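Local coordinates for membrane lipoprotein TpN32 (PDB 1XS5), which binds L-methionine in a periplasmic-binding-protein fold and probably serves its uptake into the cell, at residues A[16-30]-A[214-228]. Numbering follows the deposited sequence. Where two conformers were deposited one is given.
Sequences RLLEIAKEEVKKQHI and AVLRALCGGRVRTYL
Arg223 reaches across to helix 16-26 and is gripped by Glu23 and Glu24. NH2 of Arg223 donates an almost straight bond to Glu23 OE1 at 2.8 Å (165°). Glu23 OE1 is met from above its carboxylate plane. NH1 of Arg223 donates a more bent bond (141°) to the anti lone pair of Glu24 OE2 at 2.6 Å. The Glu24 carboxylate and the guanidinium planes are nearly perpendicular. Both acceptors lie close to the guanidinium plane, which helps fix its rotation. The arginine chain is extended, with CG anti to the backbone N (chi1 -178°), and this carries the guanidinium over Ile20. CG2 of Ile20 sits over one face, 3.5 Å from Arg223 NE. Lys27 NZ forms a salt bridge with Glu24 OE1, approaching on the syn side but tilted out of the carboxylate plane. At the far end, a water donates to both Gln28 OE1 and Ala214 O.

Inward from the salt bridges the contact is apolar. CD1 of Ile20 lies over one face of the Tyr227 ring, a CH-pi contact 4.1 Å from the centroid. In the modelled conformer of Leu17, CD2 meets the edge of the same ring, and the side chain is a knob in a hole formed by Leu219, Val224, Tyr227 and Leu228. Small residues bring the helices together in the middle, where Ala21 CB and Ala218 CB are 4.1 Å apart. Val25 CG1 packs on Ala214 and Ala218.

Leu17 and Leu18 also touch Phe56 of strand 54-59, and Val215 touches Met54. The contact thus joins helices 14-26, 210-219 and 222-231 beside the six-stranded sheet of one lobe. The side chain of Leu17 is about 9 Å from the bound methionine. The chemistry implies a largely buried apolar seam, edged by a network in which Arg223 and Lys27 together probably offset the charges of Glu23 and Glu24.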
# COMPACT_ATOMS: atom_id res chain seq x y z
N ARG A 16 11.44 -5.16 -6.29
CA ARG A 16 12.87 -4.88 -6.24
C ARG A 16 13.45 -5.13 -4.83
O ARG A 16 14.55 -5.66 -4.70
CB ARG A 16 13.11 -3.43 -6.69
CG ARG A 16 14.55 -3.13 -6.95
CD ARG A 16 15.04 -3.95 -8.14
NE ARG A 16 16.48 -3.76 -8.32
CZ ARG A 16 17.23 -4.45 -9.17
NH1 ARG A 16 16.67 -5.39 -9.94
NH2 ARG A 16 18.54 -4.20 -9.25
N LEU A 17 12.71 -4.76 -3.79
CA LEU A 17 13.16 -4.96 -2.41
C LEU A 17 13.30 -6.47 -2.10
O LEU A 17 14.20 -6.91 -1.37
CB LEU A 17 12.16 -4.30 -1.43
CG LEU A 17 11.95 -2.79 -1.57
CD1 LEU A 17 10.85 -2.33 -0.62
CD2 LEU A 17 13.28 -2.04 -1.24
N LEU A 18 12.42 -7.28 -2.67
CA LEU A 18 12.51 -8.73 -2.44
C LEU A 18 13.71 -9.32 -3.21
O LEU A 18 14.27 -10.35 -2.81
CB LEU A 18 11.21 -9.39 -2.90
CG LEU A 18 10.06 -9.18 -1.90
CD1 LEU A 18 8.82 -9.84 -2.47
CD2 LEU A 18 10.37 -9.76 -0.56
N GLU A 19 14.07 -8.70 -4.32
CA GLU A 19 15.23 -9.16 -5.12
C GLU A 19 16.52 -8.87 -4.35
O GLU A 19 17.50 -9.60 -4.47
CB GLU A 19 15.30 -8.44 -6.46
CG GLU A 19 14.17 -8.79 -7.40
CD GLU A 19 14.36 -10.16 -8.09
OE1 GLU A 19 15.32 -10.91 -7.74
OE2 GLU A 19 13.56 -10.48 -8.99
N ILE A 20 16.53 -7.78 -3.59
CA ILE A 20 17.72 -7.46 -2.81
C ILE A 20 17.78 -8.46 -1.67
O ILE A 20 18.85 -8.98 -1.34
CB ILE A 20 17.64 -6.01 -2.24
CG1 ILE A 20 17.74 -5.02 -3.40
CG2 ILE A 20 18.74 -5.77 -1.21
CD1 ILE A 20 17.42 -3.60 -3.00
N ALA A 21 16.61 -8.74 -1.10
CA ALA A 21 16.51 -9.69 -0.01
C ALA A 21 16.89 -11.11 -0.45
O ALA A 21 17.45 -11.88 0.36
CB ALA A 21 15.09 -9.71 0.53
N LYS A 22 16.54 -11.44 -1.69
CA LYS A 22 16.81 -12.78 -2.25
C LYS A 22 18.34 -12.98 -2.29
O LYS A 22 18.86 -14.02 -1.87
CB LYS A 22 16.20 -12.88 -3.66
CG LYS A 22 16.52 -14.14 -4.49
CD LYS A 22 15.77 -14.03 -5.85
CE LYS A 22 16.12 -15.15 -6.81
NZ LYS A 22 15.95 -16.48 -6.17
N GLU A 23 19.05 -11.98 -2.80
CA GLU A 23 20.51 -12.09 -2.81
C GLU A 23 21.08 -12.27 -1.41
O GLU A 23 21.93 -13.11 -1.18
CB GLU A 23 21.14 -10.86 -3.41
CG GLU A 23 20.73 -10.61 -4.84
CD GLU A 23 21.66 -9.62 -5.50
OE1 GLU A 23 22.27 -8.85 -4.73
OE2 GLU A 23 21.78 -9.60 -6.75
N GLU A 24 20.58 -11.49 -0.46
CA GLU A 24 21.09 -11.56 0.88
C GLU A 24 20.86 -12.86 1.63
O GLU A 24 21.77 -13.33 2.32
CB GLU A 24 20.51 -10.41 1.73
CG GLU A 24 21.04 -9.06 1.37
CD GLU A 24 22.56 -8.93 1.57
OE1 GLU A 24 23.11 -9.43 2.59
OE2 GLU A 24 23.18 -8.29 0.68
N VAL A 25 19.67 -13.44 1.52
CA VAL A 25 19.42 -14.67 2.25
C VAL A 25 20.05 -15.89 1.57
O VAL A 25 20.16 -16.98 2.17
CB VAL A 25 17.93 -14.88 2.51
CG1 VAL A 25 17.39 -13.69 3.38
CG2 VAL A 25 17.17 -14.99 1.16
N LYS A 26 20.48 -15.69 0.33
CA LYS A 26 21.12 -16.77 -0.43
C LYS A 26 22.39 -17.11 0.39
O LYS A 26 22.83 -18.29 0.46
CB LYS A 26 21.47 -16.25 -1.83
CG LYS A 26 22.19 -17.24 -2.76
CD LYS A 26 21.44 -18.55 -2.85
CE LYS A 26 21.95 -19.39 -4.03
NZ LYS A 26 21.15 -20.64 -4.17
N LYS A 27 22.93 -16.10 1.07
CA LYS A 27 24.13 -16.32 1.88
C LYS A 27 23.91 -17.29 3.02
O LYS A 27 24.86 -17.87 3.54
CB LYS A 27 24.65 -15.00 2.46
CG LYS A 27 25.08 -13.98 1.43
CD LYS A 27 25.38 -12.68 2.17
CE LYS A 27 25.73 -11.54 1.24
NZ LYS A 27 25.88 -10.27 2.05
N GLN A 28 22.66 -17.47 3.44
CA GLN A 28 22.37 -18.40 4.52
C GLN A 28 21.79 -19.64 3.88
O GLN A 28 21.15 -20.45 4.55
CB GLN A 28 21.34 -17.84 5.50
CG GLN A 28 21.69 -16.52 6.15
CD GLN A 28 20.50 -15.98 6.97
OE1 GLN A 28 20.18 -14.79 6.91
NE2 GLN A 28 19.86 -16.86 7.71
N HIS A 29 22.00 -19.76 2.57
CA HIS A 29 21.51 -20.90 1.84
C HIS A 29 19.99 -20.99 1.83
O HIS A 29 19.43 -22.06 1.99
CB HIS A 29 22.10 -22.19 2.41
CG HIS A 29 23.57 -22.34 2.13
ND1 HIS A 29 24.07 -22.53 0.86
CD2 HIS A 29 24.64 -22.27 2.95
CE1 HIS A 29 25.39 -22.56 0.91
NE2 HIS A 29 25.76 -22.40 2.17
N ILE A 30 19.34 -19.85 1.66
CA ILE A 30 17.88 -19.82 1.59
C ILE A 30 17.60 -19.31 0.20
O ILE A 30 18.17 -18.28 -0.23
CB ILE A 30 17.24 -18.86 2.63
CG1 ILE A 30 17.43 -19.41 4.05
CG2 ILE A 30 15.72 -18.73 2.38
CD1 ILE A 30 17.23 -18.36 5.15
N ALA A 214 14.82 -14.25 8.54
CA ALA A 214 15.96 -13.78 7.72
C ALA A 214 15.54 -12.84 6.61
O ALA A 214 16.27 -11.91 6.18
CB ALA A 214 16.73 -14.99 7.11
N VAL A 215 14.36 -13.10 6.07
CA VAL A 215 13.87 -12.25 5.00
C VAL A 215 13.56 -10.91 5.64
O VAL A 215 13.92 -9.88 5.09
CB VAL A 215 12.63 -12.88 4.35
CG1 VAL A 215 11.94 -11.86 3.40
CG2 VAL A 215 13.12 -14.11 3.55
N LEU A 216 12.94 -10.94 6.81
CA LEU A 216 12.59 -9.70 7.52
C LEU A 216 13.83 -8.87 7.81
O LEU A 216 13.83 -7.65 7.59
CB LEU A 216 11.89 -10.01 8.83
CG LEU A 216 11.63 -8.82 9.77
CD1 LEU A 216 10.60 -7.88 9.15
CD2 LEU A 216 11.15 -9.36 11.16
N ARG A 217 14.89 -9.52 8.29
CA ARG A 217 16.11 -8.81 8.64
C ARG A 217 16.69 -8.17 7.42
O ARG A 217 17.21 -7.06 7.47
CB ARG A 217 17.16 -9.75 9.29
CG ARG A 217 16.83 -10.18 10.72
CD ARG A 217 18.06 -10.81 11.40
NE ARG A 217 18.56 -11.97 10.66
CZ ARG A 217 18.06 -13.20 10.78
NH1 ARG A 217 17.06 -13.44 11.62
NH2 ARG A 217 18.55 -14.19 10.05
N ALA A 218 16.59 -8.87 6.31
CA ALA A 218 17.13 -8.35 5.06
C ALA A 218 16.29 -7.19 4.52
O ALA A 218 16.82 -6.22 3.92
CB ALA A 218 17.16 -9.50 4.01
N LEU A 219 14.97 -7.27 4.73
CA LEU A 219 14.14 -6.18 4.20
C LEU A 219 14.33 -4.91 5.04
O LEU A 219 14.23 -3.79 4.54
CB LEU A 219 12.66 -6.61 4.17
CG LEU A 219 12.30 -7.57 3.00
CD1 LEU A 219 10.86 -8.05 3.14
CD2 LEU A 219 12.47 -6.86 1.70
N CYS A 220 14.67 -5.09 6.31
CA CYS A 220 14.86 -3.95 7.19
C CYS A 220 16.31 -3.54 7.37
O CYS A 220 16.63 -2.70 8.22
CB CYS A 220 14.30 -4.29 8.54
SG CYS A 220 12.56 -4.56 8.48
N GLY A 221 17.19 -4.14 6.58
CA GLY A 221 18.60 -3.87 6.73
C GLY A 221 19.15 -2.65 6.06
O GLY A 221 18.49 -1.98 5.23
N GLY A 222 20.40 -2.38 6.43
CA GLY A 222 21.13 -1.22 5.89
C GLY A 222 21.16 -1.13 4.38
O GLY A 222 21.04 -0.05 3.81
N ARG A 223 21.30 -2.25 3.69
CA ARG A 223 21.33 -2.19 2.23
C ARG A 223 19.96 -1.77 1.61
O ARG A 223 19.88 -1.05 0.59
CB ARG A 223 21.71 -3.56 1.70
CG ARG A 223 21.81 -3.59 0.21
CD ARG A 223 22.23 -4.97 -0.24
NE ARG A 223 22.19 -5.09 -1.69
CZ ARG A 223 22.35 -6.25 -2.34
NH1 ARG A 223 22.58 -7.37 -1.66
NH2 ARG A 223 22.25 -6.28 -3.66
N VAL A 224 18.87 -2.24 2.21
CA VAL A 224 17.57 -1.84 1.67
C VAL A 224 17.33 -0.38 2.03
O VAL A 224 16.94 0.41 1.16
CB VAL A 224 16.45 -2.75 2.22
CG1 VAL A 224 15.09 -2.00 2.25
CG2 VAL A 224 16.35 -3.97 1.32
N ARG A 225 17.60 -0.02 3.28
CA ARG A 225 17.43 1.37 3.73
C ARG A 225 18.24 2.32 2.85
O ARG A 225 17.79 3.43 2.47
CB ARG A 225 17.88 1.52 5.18
CG ARG A 225 17.00 0.81 6.18
CD ARG A 225 17.19 1.44 7.54
NE ARG A 225 18.61 1.44 7.90
CZ ARG A 225 19.22 0.41 8.49
NH1 ARG A 225 18.54 -0.70 8.78
NH2 ARG A 225 20.52 0.47 8.75
N THR A 226 19.43 1.88 2.49
CA THR A 226 20.30 2.68 1.66
C THR A 226 19.70 2.81 0.29
O THR A 226 19.64 3.91 -0.27
CB THR A 226 21.68 2.03 1.62
OG1 THR A 226 22.27 2.18 2.92
CG2 THR A 226 22.57 2.65 0.55
N TYR A 227 19.24 1.69 -0.26
CA TYR A 227 18.60 1.71 -1.58
C TYR A 227 17.37 2.65 -1.66
O TYR A 227 17.17 3.38 -2.62
CB TYR A 227 18.12 0.29 -1.94
CG TYR A 227 17.27 0.22 -3.21
CD1 TYR A 227 17.83 0.42 -4.47
CD2 TYR A 227 15.90 -0.03 -3.13
CE1 TYR A 227 17.04 0.37 -5.63
CE2 TYR A 227 15.11 -0.07 -4.27
CZ TYR A 227 15.66 0.12 -5.50
OH TYR A 227 14.83 0.06 -6.61
N LEU A 228 16.52 2.59 -0.64
CA LEU A 228 15.31 3.41 -0.66
C LEU A 228 15.63 4.89 -0.63
O LEU A 228 15.15 5.64 -1.49
CB LEU A 228 14.43 3.02 0.52
CG LEU A 228 13.77 1.64 0.34
CD1 LEU A 228 12.88 1.39 1.52
CD2 LEU A 228 12.95 1.60 -0.98
O HOH W 1 18.84 -11.89 6.70